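Local coordinates for protein DNA photolyase (Agrobacterium tumefaciens, PDB 4U63) that probably repairs UV-induced cyclobutane pyrimidine dimers in DNA with light, using bound FAD as its catalytic cofactor and methenyltetrahydrofolate as a light-harvesting antenna, at residues Glu71-His76 and Lys207-Thr211; Asn118-Asp122 and Gln149-Pro154; Ser261-Ala265 and Val392-Pro396. All blocks are in the same frame, centred on the assembly; numbering follows the deposited sequence.

Contact 1: Glu71-His76 and Lys207-Thr211; sequences EWWLHH and KLLPT
With CG of His75 set trans to the backbone N (chi1 177°) and CG of Leu209 trans to its own carbonyl carbon (chi1 -68°), the isopropyl group of Leu209 lies flat over the imidazole of His75. The contact clamps helix 68-87 of the Rossmann-like alpha/beta photolyase domain against the long loop that runs on toward helix 219-222. Leu209 CG sits 3.6 Å from the His75 ring centroid, almost on the ring normal, a CH-pi contact with the two side chains crossing at about a right angle. Leu209 CD1 reaches toward His75 NE2; Leu209 CD2 rests on His75 CG and CB and also reaches the neighbouring rings, 3.8 Å from Trp72 CD1 and 3.7 Å from His76 NE2. The edge of the Trp72 indole also meets Pro210 CD, and His76 CD2 covers one indole face near its centre, so Trp72 meets the loop at its edge and His76 over one face. Leu208 lies at the edge of the His75 ring, its CB against His75 CB. Leu208 CB is also 3.5 Å from Glu71 O, an oxygen already accepting the helical bond from His75 N; CD1 reaches Leu74 CD2, and CD2 lies against the aliphatic part of Glu71. No direct hydrogen bond crosses the interface. Beyond it, Trp72 stands edge-to-face with Phe219 and Pro210 touches Trp215; both partners line the pocket of the methenyltetrahydrofolate antenna, so the packing borders that site. Polar linkage comes from a water in the plane of the His75 ring, 2.8 Å from His75 ND1, which accepts the Leu208 N-H at 3.1 Å.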
loop_
_atom_site.group_PDB
_atom_site.type_symbol
_atom_site.label_atom_id
_atom_site.label_comp_id
_atom_site.label_asym_id
_atom_site.label_seq_id
_atom_site.Cartn_x
_atom_site.Cartn_y
_atom_site.Cartn_z
ATOM N N GLU A 71 6.447 -9.435 -2.163
ATOM C CA GLU A 71 6.567 -10.845 -2.566
ATOM C C GLU A 71 6.417 -11.770 -1.354
ATOM O O GLU A 71 5.756 -12.805 -1.439
ATOM C CB GLU A 71 7.893 -11.103 -3.278
ATOM C CG GLU A 71 7.943 -10.519 -4.680
ATOM C CD GLU A 71 9.273 -10.721 -5.363
ATOM O OE1 GLU A 71 10.293 -10.926 -4.680
ATOM O OE2 GLU A 71 9.305 -10.665 -6.601
ATOM N N TRP A 72 7.024 -11.389 -0.229
ATOM C CA TRP A 72 6.799 -12.099 1.031
ATOM C C TRP A 72 5.313 -12.111 1.348
ATOM O O TRP A 72 4.757 -13.158 1.682
ATOM C CB TRP A 72 7.575 -11.447 2.176
ATOM C CG TRP A 72 7.362 -12.073 3.509
ATOM C CD1 TRP A 72 8.118 -13.048 4.070
ATOM C CD2 TRP A 72 6.334 -11.758 4.461
ATOM N NE1 TRP A 72 7.627 -13.370 5.307
ATOM C CE2 TRP A 72 6.534 -12.594 5.578
ATOM C CE3 TRP A 72 5.266 -10.853 4.479
ATOM C CZ2 TRP A 72 5.705 -12.557 6.703
ATOM C CZ3 TRP A 72 4.434 -10.816 5.601
ATOM C CH2 TRP A 72 4.663 -11.663 6.697
ATOM N N TRP A 73 4.680 -10.945 1.231
ATOM C CA TRP A 73 3.248 -10.811 1.477
ATOM C C TRP A 73 2.437 -11.724 0.548
ATOM O O TRP A 73 1.543 -12.462 0.997
ATOM C CB TRP A 73 2.789 -9.353 1.317
ATOM C CG TRP A 73 1.414 -9.166 1.851
ATOM C CD1 TRP A 73 0.244 -9.442 1.208
ATOM C CD2 TRP A 73 1.056 -8.715 3.161
ATOM N NE1 TRP A 73 -0.822 -9.177 2.029
ATOM C CE2 TRP A 73 -0.354 -8.726 3.234
ATOM C CE3 TRP A 73 1.790 -8.290 4.281
ATOM C CZ2 TRP A 73 -1.051 -8.330 4.381
ATOM C CZ3 TRP A 73 1.091 -7.890 5.418
ATOM C CH2 TRP A 73 -0.314 -7.922 5.457
ATOM N N LEU A 74 2.759 -11.675 -0.740
ATOM C CA LEU A 74 2.010 -12.424 -1.744
ATOM C C LEU A 74 2.055 -13.920 -1.505
ATOM O O LEU A 74 1.044 -14.593 -1.645
ATOM C CB LEU A 74 2.518 -12.118 -3.153
ATOM C CG LEU A 74 1.841 -12.901 -4.292
ATOM C CD1 LEU A 74 0.383 -12.506 -4.413
ATOM C CD2 LEU A 74 2.548 -12.691 -5.622
ATOM N N HIS A 75 3.230 -14.442 -1.162
ATOM C CA HIS A 75 3.354 -15.865 -0.871
ATOM C C HIS A 75 2.325 -16.293 0.178
ATOM O O HIS A 75 1.538 -17.225 -0.025
ATOM C CB HIS A 75 4.748 -16.186 -0.357
ATOM C CG HIS A 75 4.925 -17.616 0.023
ATOM N ND1 HIS A 75 5.447 -18.555 -0.840
ATOM C CD2 HIS A 75 4.632 -18.276 1.168
ATOM C CE1 HIS A 75 5.474 -19.730 -0.240
ATOM N NE2 HIS A 75 4.985 -19.588 0.979
ATOM N N HIS A 76 2.343 -15.604 1.304
ATOM C CA HIS A 76 1.455 -15.954 2.410
ATOM C C HIS A 76 -0.005 -15.695 2.075
ATOM O O HIS A 76 -0.871 -16.462 2.477
ATOM C CB HIS A 76 1.870 -15.211 3.660
ATOM C CG HIS A 76 3.175 -15.681 4.197
ATOM N ND1 HIS A 76 3.359 -16.961 4.662
ATOM C CD2 HIS A 76 4.361 -15.054 4.340
ATOM C CE1 HIS A 76 4.603 -17.106 5.069
ATOM N NE2 HIS A 76 5.232 -15.961 4.891
ATOM N N LYS A 207 9.550 -18.829 -5.661
ATOM C CA LYS A 207 10.681 -18.156 -5.000
ATOM C C LYS A 207 10.293 -16.779 -4.443
ATOM O O LYS A 207 11.044 -15.810 -4.551
ATOM C CB LYS A 207 11.872 -18.028 -5.973
ATOM C CG LYS A 207 12.324 -19.344 -6.601
ATOM C CD LYS A 207 13.377 -19.107 -7.673
ATOM C CE LYS A 207 13.806 -20.416 -8.323
ATOM N NZ LYS A 207 14.985 -20.255 -9.225
ATOM N N LEU A 208 9.107 -16.699 -3.849
ATOM C CA LEU A 208 8.619 -15.442 -3.318
ATOM C C LEU A 208 9.171 -15.138 -1.940
ATOM O O LEU A 208 9.214 -13.976 -1.553
ATOM C CB LEU A 208 7.095 -15.435 -3.282
ATOM C CG LEU A 208 6.389 -15.451 -4.634
ATOM C CD1 LEU A 208 4.905 -15.706 -4.432
ATOM C CD2 LEU A 208 6.610 -14.151 -5.385
ATOM N N LEU A 209 9.588 -16.165 -1.200
ATOM C CA LEU A 209 10.062 -15.975 0.170
ATOM C C LEU A 209 11.570 -15.762 0.253
ATOM O O LEU A 209 12.313 -16.260 -0.597
ATOM C CB LEU A 209 9.700 -17.177 1.041
ATOM C CG LEU A 209 8.233 -17.437 1.360
ATOM C CD1 LEU A 209 8.152 -18.644 2.288
ATOM C CD2 LEU A 209 7.553 -16.219 1.977
ATOM N N PRO A 210 12.031 -15.019 1.288
ATOM C CA PRO A 210 13.461 -14.997 1.593
ATOM C C PRO A 210 13.915 -16.377 2.058
ATOM O O PRO A 210 13.113 -17.131 2.612
ATOM C CB PRO A 210 13.576 -13.995 2.749
ATOM C CG PRO A 210 12.299 -13.235 2.761
ATOM C CD PRO A 210 11.259 -14.120 2.169
ATOM N N THR A 211 15.181 -16.703 1.838
ATOM C CA THR A 211 15.718 -17.992 2.259
ATOM C C THR A 211 16.760 -17.777 3.353
ATOM O O THR A 211 16.449 -17.912 4.540
ATOM C CB THR A 211 16.279 -18.781 1.059
ATOM O OG1 THR A 211 17.329 -18.040 0.425
ATOM C CG2 THR A 211 15.173 -19.061 0.045
HETATM O O HOH W 1 7.017 -18.864 -3.114
#

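Contact 2: Asn118-Asp122 and Gln149-Pro154; sequences NRRYD and QLLHEP. With SO4 (sulfate ion), chain D; SO4 (sulfate ion), chain E.
Tyr121 is gripped from both ends by the 149-154 loop: Gln149 OE1 takes its backbone N-H and Glu153 OE2 its phenol hydroxyl. Both loops leave the C-terminal ends of neighbouring parallel strands, 114-118 and 142-146, in the Rossmann-like alpha/beta domain. In one of the two conformers of Gln149, the Tyr121 N bond, 3.0 Å to Gln149 OE1, falls in the carbonyl plane on a lone pair, though it is bent at the hydrogen (134°). In that conformer NE2 donates to a water that in turn donates to Asp122 OD1, and a second water joins Arg119 O to Gln149 N. Tyr121 OH gives its proton to Glu153 OE2 at 2.7 Å, on the syn side but well out of the carboxylate plane, and accepts one from a water held by Leu150 N. Between these bonds Leu150 CD1 covers one ring face, 4.1 Å from the Tyr121 centroid, and Pro154 CD approaches CD2. The bent Glu153 chain (chi2 -76°) also brings OE2 near Arg119, but that salt bridge is long and its hydrogen bond weak, 3.4 Å to NH1. Arg119 NE donates to Ser145 OG, and NH1 and NH2 hydrogen-bond to two sulfates, probably from the crystallisation liquor. The Arg120 guanidinium forms salt bridges with Asp129 and Glu60, away from the 149-154 loop. The straightest sulfate bond runs 2.7 Å from Arg119 NH2 to O1 of the chain D sulfate, at 167°.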
loop_
_atom_site.group_PDB
_atom_site.type_symbol
_atom_site.label_atom_id
_atom_site.label_comp_id
_atom_site.label_asym_id
_atom_site.label_seq_id
_atom_site.Cartn_x
_atom_site.Cartn_y
_atom_site.Cartn_z
ATOM N N ASN A 118 -12.200 -8.916 -10.813
ATOM C CA ASN A 118 -12.416 -7.637 -10.178
ATOM C C ASN A 118 -11.527 -6.600 -10.826
ATOM O O ASN A 118 -10.332 -6.834 -11.045
ATOM C CB ASN A 118 -12.148 -7.745 -8.688
ATOM C CG ASN A 118 -13.165 -8.628 -8.005
ATOM O OD1 ASN A 118 -14.369 -8.389 -8.122
ATOM N ND2 ASN A 118 -12.707 -9.654 -7.316
ATOM N N ARG A 119 -12.124 -5.454 -11.131
ATOM C CA ARG A 119 -11.409 -4.361 -11.777
ATOM C C ARG A 119 -10.229 -3.925 -10.925
ATOM O O ARG A 119 -10.287 -3.967 -9.677
ATOM C CB ARG A 119 -12.335 -3.166 -11.997
ATOM C CG ARG A 119 -13.410 -3.423 -13.012
ATOM C CD ARG A 119 -14.459 -2.334 -12.985
ATOM N NE ARG A 119 -15.620 -2.745 -13.760
ATOM C CZ ARG A 119 -16.846 -2.248 -13.624
ATOM N NH1 ARG A 119 -17.113 -1.298 -12.721
ATOM N NH2 ARG A 119 -17.821 -2.712 -14.399
ATOM N N ARG A 120 -9.160 -3.548 -11.609
ATOM C CA ARG A 120 -7.994 -2.943 -10.987
ATOM C C ARG A 120 -7.859 -1.601 -11.648
ATOM O O ARG A 120 -8.007 -1.482 -12.858
ATOM C CB ARG A 120 -6.737 -3.801 -11.143
ATOM C CG ARG A 120 -6.345 -4.142 -12.565
ATOM C CD ARG A 120 -5.224 -5.157 -12.575
ATOM N NE ARG A 120 -5.015 -5.732 -13.901
ATOM C CZ ARG A 120 -4.076 -6.630 -14.200
ATOM N NH1 ARG A 120 -3.236 -7.070 -13.268
ATOM N NH2 ARG A 120 -3.978 -7.094 -15.443
ATOM N N TYR A 121 -7.584 -0.586 -10.850
ATOM C CA TYR A 121 -7.748 0.780 -11.304
ATOM C C TYR A 121 -6.448 1.520 -11.560
ATOM O O TYR A 121 -6.482 2.672 -11.950
ATOM C CB TYR A 121 -8.624 1.532 -10.323
ATOM C CG TYR A 121 -10.058 1.040 -10.290
ATOM C CD1 TYR A 121 -10.444 0.014 -9.443
ATOM C CD2 TYR A 121 -11.029 1.610 -11.092
ATOM C CE1 TYR A 121 -11.752 -0.436 -9.397
ATOM C CE2 TYR A 121 -12.339 1.165 -11.060
ATOM C CZ TYR A 121 -12.695 0.141 -10.205
ATOM O OH TYR A 121 -13.989 -0.302 -10.154
ATOM N N ASP A 122 -5.311 0.865 -11.341
ATOM C CA ASP A 122 -4.043 1.393 -11.826
ATOM C C ASP A 122 -4.102 1.391 -13.359
ATOM O O ASP A 122 -4.477 0.380 -13.959
ATOM C CB ASP A 122 -2.846 0.590 -11.305
ATOM C CG ASP A 122 -2.858 -0.852 -11.756
ATOM O OD1 ASP A 122 -3.676 -1.643 -11.240
ATOM O OD2 ASP A 122 -2.038 -1.203 -12.623
ATOM N N GLN A 149 -12.459 -2.603 -5.504
ATOM C CA GLN A 149 -11.175 -2.084 -5.049
ATOM C C GLN A 149 -11.304 -0.680 -4.446
ATOM O O GLN A 149 -10.604 -0.352 -3.486
ATOM C CB GLN A 149 -10.158 -2.056 -6.198
ATOM C CG GLN A 149 -8.765 -1.587 -5.772
ATOM C CD GLN A 149 -7.800 -1.459 -6.930
ATOM O OE1 GLN A 149 -8.199 -1.440 -8.069
ATOM N NE2 GLN A 149 -6.513 -1.359 -6.625
ATOM N N LEU A 150 -12.192 0.136 -5.029
ATOM C CA LEU A 150 -12.409 1.511 -4.613
ATOM C C LEU A 150 -13.873 1.799 -4.288
ATOM O O LEU A 150 -14.786 1.223 -4.876
ATOM C CB LEU A 150 -11.976 2.462 -5.744
ATOM C CG LEU A 150 -10.520 2.393 -6.218
ATOM C CD1 LEU A 150 -10.302 3.303 -7.415
ATOM C CD2 LEU A 150 -9.564 2.755 -5.095
ATOM N N LEU A 151 -14.077 2.721 -3.365
ATOM C CA LEU A 151 -15.398 3.255 -3.040
ATOM C C LEU A 151 -15.993 4.072 -4.173
ATOM O O LEU A 151 -17.219 4.120 -4.325
ATOM C CB LEU A 151 -15.312 4.144 -1.800
ATOM C CG LEU A 151 -14.892 3.473 -0.496
ATOM C CD1 LEU A 151 -14.708 4.519 0.587
ATOM C CD2 LEU A 151 -15.924 2.442 -0.093
ATOM N N HIS A 152 -15.141 4.720 -4.962
ATOM C CA HIS A 152 -15.616 5.575 -6.074
ATOM C C HIS A 152 -15.090 5.047 -7.396
ATOM O O HIS A 152 -14.181 4.217 -7.426
ATOM C CB HIS A 152 -15.204 7.042 -5.844
ATOM C CG HIS A 152 -13.869 7.407 -6.418
ATOM N ND1 HIS A 152 -12.684 6.983 -5.866
ATOM C CD2 HIS A 152 -13.533 8.163 -7.493
ATOM C CE1 HIS A 152 -11.674 7.449 -6.573
ATOM N NE2 HIS A 152 -12.161 8.169 -7.565
ATOM N N GLU A 153 -15.674 5.544 -8.483
ATOM C CA GLU A 153 -15.279 5.185 -9.831
ATOM C C GLU A 153 -14.478 6.362 -10.386
ATOM O O GLU A 153 -15.059 7.386 -10.687
ATOM C CB GLU A 153 -16.516 4.894 -10.693
ATOM C CG GLU A 153 -17.053 3.467 -10.578
ATOM C CD GLU A 153 -16.209 2.424 -11.334
ATOM O OE1 GLU A 153 -15.742 2.705 -12.457
ATOM O OE2 GLU A 153 -16.022 1.308 -10.819
ATOM N N PRO A 154 -13.134 6.223 -10.478
ATOM C CA PRO A 154 -12.359 7.409 -10.874
ATOM C C PRO A 154 -12.676 7.955 -12.257
ATOM O O PRO A 154 -12.520 9.143 -12.469
ATOM C CB PRO A 154 -10.893 6.945 -10.811
ATOM C CG PRO A 154 -10.921 5.477 -10.647
ATOM C CD PRO A 154 -12.255 5.094 -10.099
HETATM S S SO4 D . -20.947 -1.198 -13.236
HETATM O O1 SO4 D . -20.261 -1.568 -14.488
HETATM O O2 SO4 D . -22.058 -2.138 -12.989
HETATM O O3 SO4 D . -21.488 0.167 -13.375
HETATM O O4 SO4 D . -19.999 -1.240 -12.100
HETATM S S SO4 E . -17.610 -5.052 -17.913
HETATM O O1 SO4 E . -17.961 -4.811 -19.325
HETATM O O2 SO4 E . -18.179 -6.322 -17.433
HETATM O O3 SO4 E . -16.136 -5.088 -17.821
HETATM O O4 SO4 E . -18.152 -3.959 -17.079
HETATM O O HOH W 2 -12.522 -4.044 -8.089
HETATM O O HOH W 3 -14.210 -0.287 -7.217
HETATM O O HOH W 4 -4.662 -1.609 -8.862
#

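Contact 3: Ser261-Ala265 and Val392-Pro396; sequences SPHLA and VDADP. With FAD (flavin-adenine dinucleotide), chain C.
The carboxylate of Asp393 is held by Ser261 at one oxygen and lies over the flavin with the other. Ser261 OG donates to the anti lone pair of Asp393 OD2, 2.6 Å away, and Arg365 forms a salt bridge with the same oxygen. Asp393 OD1 stands above the pyrimidine end of the isoalloxazine, 3.4 Å from FAD N3. Asp395 CB lies beside the N3 edge, on the side of the ring plane away from Asp393 OD1, 3.6 Å from FAD N3. The polar edge of the ring is read by backbone: FAD N3 donates to Asp393 O at 2.8 Å, and Asp395 N donates to FAD O4 at 3.0 Å. Residues 393-395 thus follow the N3-O4 edge. With CG between the backbone N and the carbonyl carbon (chi1 69°), the Asp393 carboxylate turns over the ring while its carbonyl stays at the edge.

The Asp395 carboxylate points elsewhere: Asp395 OD2 is hydrogen-bonded to Tyr304 OH, and OD1 caps Ala397 N and Ser398 N at the start of helix 398-407. Against the first turn of helix 261-265 the loop packs closely. Pro262 CB meets Val392 CG2 at 3.7 Å, Pro262 CD rests against Asp393 CB, and Ala265 CB abuts Asp393 O. A water donates to both Pro262 O and Val392 O, joining the two backbones. At the diphosphate in the middle of the cofactor, Ser261 N makes a weak hydrogen bond to FAD O2P, 3.1 Å, and Leu264 CD1 touches the adenosine ribose at O2B. One short helix and one loop therefore reach both the diphosphate and the flavin, in keeping with the folded, U-shaped FAD of the photolyase/cryptochrome family and its all-helical binding domain.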
loop_
_atom_site.group_PDB
_atom_site.type_symbol
_atom_site.label_atom_id
_atom_site.label_comp_id
_atom_site.label_asym_id
_atom_site.label_seq_id
_atom_site.Cartn_x
_atom_site.Cartn_y
_atom_site.Cartn_z
ATOM N N SER A 261 -3.217 -1.214 5.890
ATOM C CA SER A 261 -2.730 -0.800 4.557
ATOM C C SER A 261 -2.311 -1.950 3.621
ATOM O O SER A 261 -2.706 -1.939 2.457
ATOM C CB SER A 261 -1.626 0.275 4.642
ATOM O OG SER A 261 -0.511 -0.151 5.405
ATOM N N PRO A 262 -1.528 -2.945 4.112
ATOM C CA PRO A 262 -1.153 -3.998 3.157
ATOM C C PRO A 262 -2.297 -4.942 2.806
ATOM O O PRO A 262 -2.301 -5.533 1.728
ATOM C CB PRO A 262 -0.039 -4.749 3.884
ATOM C CG PRO A 262 -0.383 -4.582 5.316
ATOM C CD PRO A 262 -0.925 -3.190 5.438
ATOM N N HIS A 263 -3.264 -5.073 3.714
ATOM C CA HIS A 263 -4.464 -5.854 3.441
ATOM C C HIS A 263 -5.316 -5.169 2.369
ATOM O O HIS A 263 -5.832 -5.828 1.485
ATOM C CB HIS A 263 -5.267 -6.083 4.723
ATOM C CG HIS A 263 -4.542 -6.901 5.740
ATOM N ND1 HIS A 263 -4.329 -8.249 5.581
ATOM C CD2 HIS A 263 -3.981 -6.568 6.927
ATOM C CE1 HIS A 263 -3.673 -8.716 6.629
ATOM N NE2 HIS A 263 -3.450 -7.714 7.460
ATOM N N LEU A 264 -5.436 -3.848 2.459
ATOM C CA LEU A 264 -6.155 -3.050 1.451
ATOM C C LEU A 264 -5.433 -3.095 0.111
ATOM O O LEU A 264 -6.064 -3.274 -0.934
ATOM C CB LEU A 264 -6.343 -1.599 1.930
ATOM C CG LEU A 264 -7.479 -1.378 2.934
ATOM C CD1 LEU A 264 -7.334 -0.042 3.643
ATOM C CD2 LEU A 264 -8.839 -1.463 2.258
ATOM N N ALA A 265 -4.113 -2.964 0.146
ATOM C CA ALA A 265 -3.288 -3.005 -1.072
ATOM C C ALA A 265 -3.416 -4.337 -1.812
ATOM O O ALA A 265 -3.479 -4.372 -3.038
ATOM C CB ALA A 265 -1.835 -2.755 -0.716
ATOM N N VAL A 392 5.416 -3.604 2.627
ATOM C CA VAL A 392 4.388 -4.612 2.363
ATOM C C VAL A 392 3.121 -3.970 1.752
ATOM O O VAL A 392 2.398 -4.641 1.019
ATOM C CB VAL A 392 4.030 -5.489 3.586
ATOM C CG1 VAL A 392 5.205 -6.408 3.937
ATOM C CG2 VAL A 392 3.587 -4.670 4.792
ATOM N N ASP A 393 2.885 -2.687 2.039
ATOM C CA ASP A 393 1.700 -1.962 1.519
ATOM C C ASP A 393 1.948 -1.155 0.255
ATOM O O ASP A 393 1.069 -0.380 -0.154
ATOM C CB ASP A 393 1.029 -1.078 2.616
ATOM C CG ASP A 393 1.870 0.138 3.045
ATOM O OD1 ASP A 393 2.804 0.583 2.334
ATOM O OD2 ASP A 393 1.584 0.662 4.139
ATOM N N ALA A 394 3.112 -1.343 -0.386
ATOM C CA ALA A 394 3.441 -0.576 -1.580
ATOM C C ALA A 394 2.261 -0.541 -2.538
ATOM O O ALA A 394 1.745 -1.591 -2.947
ATOM C CB ALA A 394 4.668 -1.140 -2.271
ATOM N N ASP A 395 1.853 0.673 -2.904
ATOM C CA ASP A 395 0.682 0.878 -3.741
ATOM C C ASP A 395 1.040 1.846 -4.872
ATOM O O ASP A 395 1.643 2.892 -4.618
ATOM C CB ASP A 395 -0.473 1.394 -2.883
ATOM C CG ASP A 395 -1.744 1.517 -3.654
ATOM O OD1 ASP A 395 -1.888 2.540 -4.365
ATOM O OD2 ASP A 395 -2.581 0.579 -3.568
ATOM N N PRO A 396 0.679 1.504 -6.124
ATOM C CA PRO A 396 1.101 2.344 -7.262
ATOM C C PRO A 396 0.495 3.756 -7.269
ATOM O O PRO A 396 1.043 4.655 -7.896
ATOM C CB PRO A 396 0.625 1.543 -8.479
ATOM C CG PRO A 396 -0.522 0.745 -7.969
ATOM C CD PRO A 396 -0.167 0.378 -6.570
HETATM P PA FAD C . -4.468 4.210 9.084
HETATM O O1A FAD C . -4.112 5.493 9.764
HETATM O O2A FAD C . -5.106 3.125 9.886
HETATM O O5B FAD C . -5.351 4.608 7.804
HETATM C C5B FAD C . -6.305 3.710 7.226
HETATM C C4B FAD C . -6.064 3.511 5.737
HETATM O O4B FAD C . -6.167 4.743 5.026
HETATM C C3B FAD C . -4.688 2.977 5.413
HETATM O O3B FAD C . -4.593 1.559 5.625
HETATM C C2B FAD C . -4.525 3.400 3.969
HETATM O O2B FAD C . -5.174 2.491 3.077
HETATM C C1B FAD C . -5.240 4.727 3.928
HETATM N N9A FAD C . -4.349 5.898 4.088
HETATM C C8A FAD C . -4.033 6.499 5.248
HETATM N N7A FAD C . -3.225 7.560 5.044
HETATM C C5A FAD C . -3.027 7.664 3.713
HETATM C C6A FAD C . -2.266 8.563 2.841
HETATM N N6A FAD C . -1.560 9.583 3.368
HETATM N N1A FAD C . -2.308 8.317 1.512
HETATM C C2A FAD C . -3.012 7.284 0.992
HETATM N N3A FAD C . -3.731 6.428 1.746
HETATM C C4A FAD C . -3.767 6.569 3.086
HETATM N N1 FAD C . 0.085 4.096 1.775
HETATM C C2 FAD C . -0.107 2.922 1.133
HETATM O O2 FAD C . -1.176 2.313 1.361
HETATM N N3 FAD C . 0.811 2.416 0.272
HETATM C C4 FAD C . 1.976 3.057 -0.000
HETATM O O4 FAD C . 2.817 2.591 -0.812
HETATM C C4X FAD C . 2.255 4.340 0.676
HETATM N N5 FAD C . 3.407 5.049 0.491
HETATM C C5X FAD C . 3.605 6.244 1.121
HETATM C C6 FAD C . 4.762 6.982 0.911
HETATM C C7 FAD C . 4.981 8.200 1.562
HETATM C C7M FAD C . 6.249 8.987 1.323
HETATM C C8 FAD C . 3.965 8.722 2.503
HETATM C C8M FAD C . 4.143 10.036 3.231
HETATM C C9 FAD C . 2.821 7.999 2.716
HETATM C C9A FAD C . 2.580 6.782 2.071
HETATM N N10 FAD C . 1.389 6.033 2.305
HETATM C C10 FAD C . 1.208 4.823 1.612
HETATM C "C1'" FAD C . 0.309 6.525 3.169
HETATM C "C2'" FAD C . 0.283 6.156 4.636
HETATM O "O2'" FAD C . 1.535 6.510 5.236
HETATM C "C3'" FAD C . -0.044 4.692 4.854
HETATM O "O3'" FAD C . -1.258 4.339 4.198
HETATM C "C4'" FAD C . -0.172 4.431 6.355
HETATM O "O4'" FAD C . 1.109 4.575 6.964
HETATM C "C5'" FAD C . -0.705 3.031 6.581
HETATM O "O5'" FAD C . -0.839 2.728 7.977
HETATM P P FAD C . -2.289 2.328 8.542
HETATM O O1P FAD C . -2.141 1.985 9.983
HETATM O O2P FAD C . -2.911 1.266 7.680
HETATM O O3P FAD C . -3.105 3.700 8.364
HETATM O O HOH W 5 -0.039 -5.768 0.247
HETATM O O HOH W 6 -2.394 -2.118 -4.414
#

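How the contacts relate
From the N terminus the chain enters helix 68-87, whose residues 71-76 open contact 1. Before that loop closes at 207-211, the chain leaves strand 114-118 and passes helix 123-138 and strand 142-146, a shorter loop closed by contact 2, which is therefore nested inside contact 1. Contact 3 follows in series, closing the largely helical span from 261-265 to 392-396. Contact 1 ties the alpha/beta domain to the connecting loop, contact 2 joins two strand-end loops within that domain, and contact 3 forms part of the FAD site. Trp73 links contacts 1 and 3, its ring packing on Pro262, His263 and Val392, while Asp122 of contact 2 touches Pro396 of contact 3. Contacts 1 and 2 do not meet, their nearest atoms being about 11 Å apart.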